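Local structure of fucolectin-related protein (Streptococcus pneumoniae, 2J22) at residues D90-D95 with V101-I106. The protein binds fucose, as a carbohydrate-binding module of a pneumococcal virulence factor, and probably contributes to its recognition of blood group antigens. Residues are numbered along the deposited sequence; the frame is centred on the assembly and turned at random.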
loop_
_atom_site.group_PDB
_atom_site.type_symbol
_atom_site.label_atom_id
_atom_site.label_comp_id
_atom_site.label_asym_id
_atom_site.label_seq_id
_atom_site.Cartn_x
_atom_site.Cartn_y
_atom_site.Cartn_z
ATOM N N ASP A 90 -1.094 9.894 -0.812
ATOM C CA ASP A 90 -1.618 9.625 -2.123
ATOM C C ASP A 90 -1.487 8.158 -2.486
ATOM O O ASP A 90 -0.470 7.493 -2.144
ATOM C CB ASP A 90 -0.843 10.433 -3.158
ATOM C CG ASP A 90 -1.139 11.893 -3.087
ATOM O OD1 ASP A 90 -2.334 12.297 -2.866
ATOM O OD2 ASP A 90 -0.228 12.705 -3.251
ATOM N N ILE A 91 -2.510 7.680 -3.185
ATOM C CA ILE A 91 -2.498 6.386 -3.879
ATOM C C ILE A 91 -2.367 6.742 -5.353
ATOM O O ILE A 91 -3.203 7.501 -5.869
ATOM C CB ILE A 91 -3.840 5.633 -3.630
ATOM C CG1 ILE A 91 -4.057 5.405 -2.132
ATOM C CG2 ILE A 91 -3.940 4.344 -4.499
ATOM C CD1 ILE A 91 -5.387 4.801 -1.754
ATOM N N ILE A 92 -1.344 6.188 -6.020
ATOM C CA ILE A 92 -1.070 6.475 -7.407
ATOM C C ILE A 92 -0.994 5.169 -8.168
ATOM O O ILE A 92 -0.227 4.287 -7.788
ATOM C CB ILE A 92 0.305 7.220 -7.596
ATOM C CG1 ILE A 92 0.548 8.287 -6.510
ATOM C CG2 ILE A 92 0.292 7.902 -8.951
ATOM C CD1 ILE A 92 2.005 8.699 -6.305
ATOM N N ILE A 93 -1.746 5.056 -9.249
ATOM C CA ILE A 93 -1.725 3.830 -10.103
ATOM C C ILE A 93 -1.125 4.171 -11.439
ATOM O O ILE A 93 -1.446 5.193 -12.023
ATOM C CB ILE A 93 -3.163 3.209 -10.208
ATOM C CG1 ILE A 93 -3.779 3.098 -8.776
ATOM C CG2 ILE A 93 -3.154 1.862 -11.030
ATOM C CD1 ILE A 93 -4.871 2.053 -8.572
ATOM N N TYR A 94 -0.213 3.318 -11.930
ATOM C CA TYR A 94 0.478 3.588 -13.184
ATOM C C TYR A 94 0.199 2.496 -14.213
ATOM O O TYR A 94 -0.088 1.355 -13.821
ATOM C CB TYR A 94 1.990 3.650 -12.965
ATOM C CG TYR A 94 2.470 4.508 -11.823
ATOM C CD1 TYR A 94 2.915 5.843 -12.046
ATOM C CD2 TYR A 94 2.533 3.994 -10.500
ATOM C CE1 TYR A 94 3.360 6.655 -10.970
ATOM C CE2 TYR A 94 3.006 4.788 -9.440
ATOM C CZ TYR A 94 3.393 6.118 -9.683
ATOM O OH TYR A 94 3.881 6.860 -8.628
ATOM N N ASP A 95 0.320 2.817 -15.513
ATOM C CA ASP A 95 0.156 1.784 -16.537
ATOM C C ASP A 95 1.456 1.030 -16.691
ATOM O O ASP A 95 2.399 1.331 -15.937
ATOM C CB ASP A 95 -0.289 2.342 -17.888
ATOM C CG ASP A 95 0.635 3.390 -18.441
ATOM O OD1 ASP A 95 1.868 3.335 -18.221
ATOM O OD2 ASP A 95 0.197 4.338 -19.122
ATOM N N VAL A 101 -1.999 6.617 -14.231
ATOM C CA VAL A 101 -3.339 6.489 -14.800
ATOM C C VAL A 101 -4.451 6.864 -13.836
ATOM O O VAL A 101 -5.601 6.901 -14.253
ATOM C CB VAL A 101 -3.620 5.066 -15.396
ATOM C CG1 VAL A 101 -2.645 4.802 -16.541
ATOM C CG2 VAL A 101 -3.534 3.966 -14.296
ATOM N N PHE A 102 -4.126 7.123 -12.558
ATOM C CA PHE A 102 -5.141 7.394 -11.511
ATOM C C PHE A 102 -4.451 7.880 -10.231
ATOM O O PHE A 102 -3.463 7.306 -9.803
ATOM C CB PHE A 102 -5.968 6.126 -11.208
ATOM C CG PHE A 102 -6.838 6.194 -9.929
ATOM C CD1 PHE A 102 -8.130 6.738 -9.962
ATOM C CD2 PHE A 102 -6.382 5.667 -8.716
ATOM C CE1 PHE A 102 -8.953 6.773 -8.793
ATOM C CE2 PHE A 102 -7.192 5.718 -7.522
ATOM C CZ PHE A 102 -8.482 6.272 -7.575
ATOM N N THR A 103 -4.956 8.932 -9.615
ATOM C CA THR A 103 -4.413 9.361 -8.323
ATOM C C THR A 103 -5.531 9.651 -7.360
ATOM O O THR A 103 -6.512 10.248 -7.751
ATOM C CB THR A 103 -3.570 10.623 -8.494
ATOM O OG1 THR A 103 -2.484 10.308 -9.362
ATOM C CG2 THR A 103 -2.873 10.972 -7.198
ATOM N N GLN A 104 -5.392 9.230 -6.105
ATOM C CA GLN A 104 -6.357 9.627 -5.082
ATOM C C GLN A 104 -5.694 10.056 -3.770
ATOM O O GLN A 104 -4.804 9.368 -3.226
ATOM C CB GLN A 104 -7.385 8.524 -4.852
ATOM C CG GLN A 104 -7.948 8.452 -3.481
ATOM C CD GLN A 104 -9.416 8.773 -3.396
ATOM O OE1 GLN A 104 -10.242 7.872 -3.175
ATOM N NE2 GLN A 104 -9.758 10.059 -3.538
ATOM N N HIS A 105 -6.149 11.184 -3.246
ATOM C CA HIS A 105 -5.573 11.704 -2.034
ATOM C C HIS A 105 -6.395 11.276 -0.849
ATOM O O HIS A 105 -7.625 11.360 -0.901
ATOM C CB HIS A 105 -5.518 13.218 -2.036
ATOM C CG HIS A 105 -4.777 13.736 -0.858
ATOM N ND1 HIS A 105 -3.409 13.784 -0.829
ATOM C CD2 HIS A 105 -5.193 14.086 0.377
ATOM C CE1 HIS A 105 -3.014 14.241 0.348
ATOM N NE2 HIS A 105 -4.078 14.420 1.101
ATOM N N ILE A 106 -5.724 10.832 0.217
ATOM C CA ILE A 106 -6.402 10.423 1.444
ATOM C C ILE A 106 -6.003 11.312 2.620
ATOM O O ILE A 106 -4.838 11.486 2.931
ATOM C CB ILE A 106 -6.157 8.903 1.775
ATOM C CG1 ILE A 106 -6.500 7.989 0.573
ATOM C CG2 ILE A 106 -6.872 8.480 3.110
ATOM C CD1 ILE A 106 -8.035 7.819 0.277
#
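Ile-91 and Gln-104 face each other as a hydrogen-bonded pair in an antiparallel beta hairpin. Strand 100-108 is the edge strand of a five-stranded sheet in this galactose-binding-like beta-sandwich; strand 89-94 lies next to it. Ile-91 N gives its hydrogen to Gln-104 O at 2.8 Å, and Ile-91 O accepts from Gln-104 N. Ile-93 N is satisfied by Phe-102 O at 2.9 Å. Ile-93 O takes two donors at a classic beta bulge formed by Val-101 and Phe-102. Val-101 N donates to Ile-93 O at 2.7 Å, nearly straight. The bond from Phe-102 N to Ile-93 O is weak, 3.3 Å and bent. On the far side, the backbones of Asp-90, Ile-92 and Tyr-94 hydrogen-bond to strand 125-130 and Lys-124. On the inner face, Ile-93 CG1 meets the edge of the Phe-102 ring at CD2, 3.7 Å away. Leu-118 of the opposing sheet touches both. On the other face, Thr-103 OG1 packs beside Ile-92 CG2 and is hydrogen-bonded to Glu-100 OE1. Asp-90 OD2 forms a salt bridge with Arg-131 NH1. A chi1 of -173° carries the His-105 ring away from its main-chain nitrogen, and ND1 donates a hydrogen bond to Asp-90 OD1 at 2.7 Å, from above the carboxylate plane.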